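Local coordinates for protein catalase (Bacillus pumilus, PDB 4QOL) that breaks hydrogen peroxide down to water and oxygen at a heme centre and, in this enzyme, also admits phenolic substrates for peroxidase-like oxidation, at residues K449-N452 against E453-L457; Q472-A475 against D476-V480. One frame throughout, in Å; residues are numbered along the deposited sequence.

Interaction 1 of 2, residues K449-N452 against E453-L457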
ATOM      1  N   LYS A 449      -8.647 -40.668  10.096  1.00 20.39           N
ATOM      2  CA  LYS A 449      -9.434 -41.777   9.469  1.00 22.14           C
ATOM      3  C   LYS A 449      -9.666 -41.590   7.998  1.00 21.34           C
ATOM      4  O   LYS A 449      -9.746 -42.566   7.261  1.00 22.32           O
ATOM      5  CB  LYS A 449     -10.733 -41.953  10.196  1.00 25.19           C
ATOM      6  CG  LYS A 449     -11.632 -40.764  10.060  1.00 29.15           C
ATOM      7  CD  LYS A 449     -12.968 -41.016  10.750  1.00 35.48           C
ATOM      8  CE  LYS A 449     -14.026 -40.028  10.287  1.00 41.84           C
ATOM      9  NZ  LYS A 449     -14.924 -39.694  11.430  1.00 48.45           N
ATOM     10  N   GLY A 450      -9.703 -40.363   7.507  1.00 22.06           N
ATOM     11  CA  GLY A 450      -9.851 -40.116   6.044  1.00 22.94           C
ATOM     12  C   GLY A 450      -8.617 -39.811   5.212  1.00 23.04           C
ATOM     13  O   GLY A 450      -8.715 -39.550   3.992  1.00 22.76           O
ATOM     14  N   VAL A 451      -7.446 -39.836   5.820  1.00 21.50           N
ATOM     15  CA  VAL A 451      -6.241 -39.461   5.097  1.00 21.61           C
ATOM     16  C   VAL A 451      -5.682 -40.644   4.311  1.00 21.82           C
ATOM     17  O   VAL A 451      -5.988 -41.809   4.598  1.00 22.39           O
ATOM     18  CB  VAL A 451      -5.141 -38.867   6.021  1.00 22.91           C
ATOM     19  CG1 VAL A 451      -5.744 -37.900   7.026  1.00 22.02           C
ATOM     20  CG2 VAL A 451      -4.284 -39.900   6.664  1.00 22.73           C
ATOM     21  N   ASN A 452      -4.888 -40.324   3.310  1.00 21.12           N
ATOM     22  CA  ASN A 452      -4.159 -41.276   2.473  1.00 24.82           C
ATOM     23  C   ASN A 452      -3.564 -42.428   3.300  1.00 23.35           C
ATOM     24  O   ASN A 452      -2.955 -42.187   4.339  1.00 20.90           O
ATOM     25  CB  ASN A 452      -3.035 -40.492   1.741  1.00 28.62           C
ATOM     26  CG  ASN A 452      -2.022 -41.381   0.996  1.00 29.06           C
ATOM     27  OD1 ASN A 452      -2.137 -41.626  -0.233  1.00 40.39           O
ATOM     28  ND2 ASN A 452      -1.015 -41.787   1.684  1.00 23.58           N
ATOM     29  N   GLU A 453      -3.699 -43.654   2.822  1.00 24.08           N
ATOM     30  CA  GLU A 453      -3.316 -44.825   3.628  1.00 27.30           C
ATOM     31  C   GLU A 453      -1.826 -44.865   3.978  1.00 23.88           C
ATOM     32  O   GLU A 453      -1.466 -45.177   5.101  1.00 23.82           O
ATOM     33  CB  GLU A 453      -3.647 -46.141   2.908  1.00 29.81           C
ATOM     34  CG  GLU A 453      -5.125 -46.493   2.848  1.00 35.75           C
ATOM     35  CD  GLU A 453      -5.863 -46.390   4.199  1.00 41.46           C
ATOM     36  OE1 GLU A 453      -5.337 -46.814   5.259  1.00 44.70           O
ATOM     37  OE2 GLU A 453      -7.011 -45.876   4.187  1.00 55.62           O
ATOM     38  N   LYS A 454      -0.959 -44.513   3.050  1.00 24.66           N
ATOM     39  CA  LYS A 454       0.470 -44.481   3.307  1.00 26.69           C
ATOM     40  C   LYS A 454       0.805 -43.415   4.377  1.00 23.14           C
ATOM     41  O   LYS A 454       1.648 -43.588   5.212  1.00 21.12           O
ATOM     42  CB  LYS A 454       1.233 -44.184   2.007  1.00 32.53           C
ATOM     43  CG  LYS A 454       2.717 -44.546   1.947  1.00 40.50           C
ATOM     44  CD  LYS A 454       3.313 -44.199   0.580  1.00 45.17           C
ATOM     45  CE  LYS A 454       2.773 -42.846   0.101  1.00 49.05           C
ATOM     46  NZ  LYS A 454       3.279 -42.330  -1.198  1.00 52.12           N
ATOM     47  N   THR A 455       0.179 -42.245   4.266  1.00 21.80           N
ATOM     48  CA  THR A 455       0.389 -41.196   5.267  1.00 19.12           C
ATOM     49  C   THR A 455      -0.106 -41.625   6.657  1.00 18.90           C
ATOM     50  O   THR A 455       0.566 -41.393   7.655  1.00 19.47           O
ATOM     51  CB  THR A 455      -0.272 -39.892   4.870  1.00 18.26           C
ATOM     52  OG1 THR A 455       0.411 -39.396   3.716  1.00 19.62           O
ATOM     53  CG2 THR A 455      -0.244 -38.873   5.998  1.00 16.72           C
ATOM     54  N   LYS A 456      -1.257 -42.228   6.665  1.00 19.59           N
ATOM     55  CA  LYS A 456      -1.866 -42.730   7.906  1.00 20.54           C
ATOM     56  C   LYS A 456      -0.959 -43.760   8.583  1.00 19.76           C
ATOM     57  O   LYS A 456      -0.737 -43.702   9.794  1.00 17.90           O
ATOM     58  CB  LYS A 456      -3.209 -43.375   7.569  1.00 21.18           C
ATOM     59  CG  LYS A 456      -4.042 -43.757   8.777  1.00 21.31           C
ATOM     60  CD  LYS A 456      -5.237 -44.637   8.335  1.00 22.36           C
ATOM     61  CE  LYS A 456      -6.144 -43.918   7.394  1.00 25.40           C
ATOM     62  NZ  LYS A 456      -7.300 -44.772   7.041  1.00 24.78           N
ATOM     63  N   LEU A 457      -0.401 -44.666   7.792  1.00 20.20           N
ATOM     64  CA  LEU A 457       0.604 -45.645   8.306  1.00 20.31           C
ATOM     65  C   LEU A 457       1.813 -44.927   8.886  1.00 20.68           C
ATOM     66  O   LEU A 457       2.310 -45.293   9.933  1.00 20.61           O
ATOM     67  CB  LEU A 457       1.040 -46.626   7.206  1.00 21.12           C
ATOM     68  CG  LEU A 457       1.983 -47.751   7.525  1.00 22.15           C
ATOM     69  CD1 LEU A 457       1.394 -48.579   8.675  1.00 23.40           C
ATOM     70  CD2 LEU A 457       2.247 -48.624   6.293  1.00 22.72           C
TER
HETATM   71  O   HOH W   1      -8.050 -43.308   4.696  1.00 29.48           O
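V451 lays its CG2 methyl against CB of K456, 3.7 Å away, and the two side chains cross at a slant where the loop after helix 434-448 runs into helix 453-466. CG of K456 stands anti to the backbone N (chi1 -171°), which turns the chain back past the helix start; a bend at the third torsion then brings CE within 3.5 Å of V451 O and the ammonium NZ among the loop carbonyls. NZ forms a salt bridge with OE2 of E453 at 3.1 Å, meeting the carboxylate on its syn side, 26° out of the plane, and a weak hydrogen bond of 3.3 Å to K449 O. Water 1 accepts from NZ at 2.9 Å and lies within donating distance of both V451 O and E453 OE2. N452 takes the N-cap position, its O receiving K456 N at 2.9 Å in the first turn, while T455 OG1 bonds to R388 of the second subunit. With an alanine at K456, the E453 carboxylate would probably lose this cation and K449 O this donor. One ammonium thus serves a carboxylate, a loop carbonyl and a water, an arrangement likely to favour its charged form and to tie the loop to the helix start.

Interaction 2 of 2, residues Q472-A475 against D476-V480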
ATOM      1  N   GLN A 472       0.251 -48.690  18.819  1.00 22.23           N
ATOM      2  CA  GLN A 472      -0.656 -49.854  18.644  1.00 22.89           C
ATOM      3  C   GLN A 472      -2.130 -49.525  18.879  1.00 21.68           C
ATOM      4  O   GLN A 472      -2.979 -49.988  18.106  1.00 20.01           O
ATOM      5  CB  GLN A 472      -0.191 -51.010  19.565  1.00 23.67           C
ATOM      6  CG  GLN A 472      -0.974 -52.296  19.282  1.00 24.02           C
ATOM      7  CD  GLN A 472      -0.663 -52.847  17.902  1.00 24.50           C
ATOM      8  OE1 GLN A 472       0.480 -53.267  17.640  1.00 26.13           O
ATOM      9  NE2 GLN A 472      -1.668 -52.905  17.030  1.00 25.53           N
ATOM     10  N   ARG A 473      -2.437 -48.746  19.915  1.00 21.72           N
ATOM     11  CA  ARG A 473      -3.775 -48.280  20.202  1.00 23.82           C
ATOM     12  C   ARG A 473      -4.331 -47.482  19.047  1.00 24.11           C
ATOM     13  O   ARG A 473      -5.501 -47.619  18.682  1.00 22.77           O
ATOM     14  CB  ARG A 473      -3.833 -47.451  21.500  1.00 24.95           C
ATOM     15  CG  ARG A 473      -3.766 -48.318  22.740  1.00 26.48           C
ATOM     16  CD  ARG A 473      -3.669 -47.564  24.054  1.00 28.18           C
ATOM     17  NE  ARG A 473      -4.911 -46.933  24.433  1.00 29.55           N
ATOM     18  CZ  ARG A 473      -5.222 -46.578  25.681  1.00 30.72           C
ATOM     19  NH1 ARG A 473      -4.392 -46.763  26.681  1.00 32.38           N
ATOM     20  NH2 ARG A 473      -6.378 -45.987  25.916  1.00 35.32           N
ATOM     21  N   LEU A 474      -3.483 -46.642  18.450  1.00 22.37           N
ATOM     22  CA  LEU A 474      -3.981 -45.811  17.331  1.00 22.20           C
ATOM     23  C   LEU A 474      -4.232 -46.647  16.100  1.00 20.77           C
ATOM     24  O   LEU A 474      -5.274 -46.488  15.421  1.00 20.27           O
ATOM     25  CB  LEU A 474      -2.922 -44.702  17.044  1.00 22.32           C
ATOM     26  CG  LEU A 474      -3.293 -43.387  16.427  1.00 23.63           C
ATOM     27  CD1 LEU A 474      -2.216 -42.914  15.410  1.00 24.11           C
ATOM     28  CD2 LEU A 474      -4.719 -43.130  16.017  1.00 22.88           C
ATOM     29  N   ALA A 475      -3.318 -47.593  15.825  1.00 19.12           N
ATOM     30  CA  ALA A 475      -3.496 -48.533  14.699  1.00 19.83           C
ATOM     31  C   ALA A 475      -4.802 -49.274  14.866  1.00 20.39           C
ATOM     32  O   ALA A 475      -5.557 -49.448  13.897  1.00 21.52           O
ATOM     33  CB  ALA A 475      -2.309 -49.484  14.565  1.00 20.78           C
ATOM     34  N   ASP A 476      -5.048 -49.727  16.086  1.00 21.86           N
ATOM     35  CA  ASP A 476      -6.227 -50.526  16.374  1.00 21.17           C
ATOM     36  C   ASP A 476      -7.473 -49.716  16.106  1.00 21.35           C
ATOM     37  O   ASP A 476      -8.426 -50.169  15.459  1.00 22.22           O
ATOM     38  CB  ASP A 476      -6.211 -50.973  17.845  1.00 22.23           C
ATOM     39  CG  ASP A 476      -5.144 -52.058  18.143  1.00 23.16           C
ATOM     40  OD1 ASP A 476      -4.498 -52.607  17.211  1.00 24.30           O
ATOM     41  OD2 ASP A 476      -5.012 -52.413  19.331  1.00 26.13           O
ATOM     42  N   SER A 477      -7.472 -48.482  16.605  1.00 21.90           N
ATOM     43  CA  SER A 477      -8.651 -47.609  16.526  1.00 21.95           C
ATOM     44  C   SER A 477      -8.940 -47.214  15.061  1.00 23.75           C
ATOM     45  O   SER A 477     -10.090 -47.133  14.614  1.00 19.90           O
ATOM     46  CB  SER A 477      -8.416 -46.427  17.476  1.00 23.45           C
ATOM     47  OG  SER A 477      -9.478 -45.494  17.400  1.00 28.72           O
ATOM     48  N   LEU A 478      -7.880 -47.086  14.269  1.00 23.29           N
ATOM     49  CA  LEU A 478      -7.986 -46.863  12.822  1.00 24.56           C
ATOM     50  C   LEU A 478      -8.252 -48.109  11.928  1.00 23.75           C
ATOM     51  O   LEU A 478      -8.420 -47.957  10.705  1.00 23.27           O
ATOM     52  CB  LEU A 478      -6.748 -46.090  12.321  1.00 23.45           C
ATOM     53  CG  LEU A 478      -6.681 -44.629  12.715  1.00 21.75           C
ATOM     54  CD1 LEU A 478      -5.248 -44.137  12.508  1.00 21.71           C
ATOM     55  CD2 LEU A 478      -7.693 -43.763  11.955  1.00 20.80           C
ATOM     56  N   GLY A 479      -8.191 -49.323  12.509  1.00 22.42           N
ATOM     57  CA  GLY A 479      -8.308 -50.559  11.749  1.00 23.54           C
ATOM     58  C   GLY A 479      -7.105 -50.818  10.839  1.00 23.40           C
ATOM     59  O   GLY A 479      -7.272 -51.444   9.809  1.00 25.15           O
ATOM     60  N   VAL A 480      -5.923 -50.316  11.200  1.00 22.41           N
ATOM     61  CA  VAL A 480      -4.727 -50.527  10.399  1.00 23.79           C
ATOM     62  C   VAL A 480      -3.845 -51.603  10.989  1.00 22.95           C
ATOM     63  O   VAL A 480      -3.532 -51.639  12.208  1.00 24.93           O
ATOM     64  CB  VAL A 480      -3.858 -49.247  10.296  1.00 22.86           C
ATOM     65  CG1 VAL A 480      -2.612 -49.514   9.471  1.00 23.26           C
ATOM     66  CG2 VAL A 480      -4.677 -48.187   9.632  1.00 22.80           C
TER
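Q472 reaches one turn along helix 468-478 to D476: its NE2 donates to OD1 at 2.9 Å. The glutamine leaves the backbone with CG anti to N (chi1 -172°) and then folds at its second torsion (67°), which swings the amide back over the aspartate. OD1 lies close to the amide plane, yet the N-H comes in from above the carboxylate plane, the two flat groups being turned 39° from each other. D476 CG stands anti to its own carbonyl carbon, beside the backbone N. That D476 N donates to Q472 O at 2.9 Å, a second, main-chain link between the same i and i+4 residues. On another face of the helix, L474 and L478 lie side by side and point the same way, CD2 of L474 touching CD1 of L478 at 3.7 Å, and L474 also packs on I460 and F463 of helix 453-466. The helix ends in a Schellman motif: G479 takes a positive phi, its N bonds back to D476 O, and V480 N reaches A475 O at 2.9 Å. The methyl CB of A475 sits 3.4 Å from V480 O as the chain turns away. The S477 hydroxyl OG is hydrogen-bonded to T445 of helix 434-448; R473 forms a salt bridge with E434 on the same helix.

In the fold
Interaction 1 comes first along the chain, at the start of helix 453-466, and interaction 2 follows at the end of the next helix, 468-478; both belong to the catalase-related immune-responsive region. Their centres are about 12 Å apart because the chain doubles back, bringing the end of helix 468-478 beside the start of helix 453-466. There they pack directly: L478 lies on K449 and on the aliphatic part of K456, and V480 on K456 and L457. Their centres sit about 31 and 34 Å from the centre of the chain. Interaction 1 also faces helix 161-169 and the second subunit. Together they join two successive helices by structural packing; the heme-pocket residues, between 54 and 347, belong to another part of the chain.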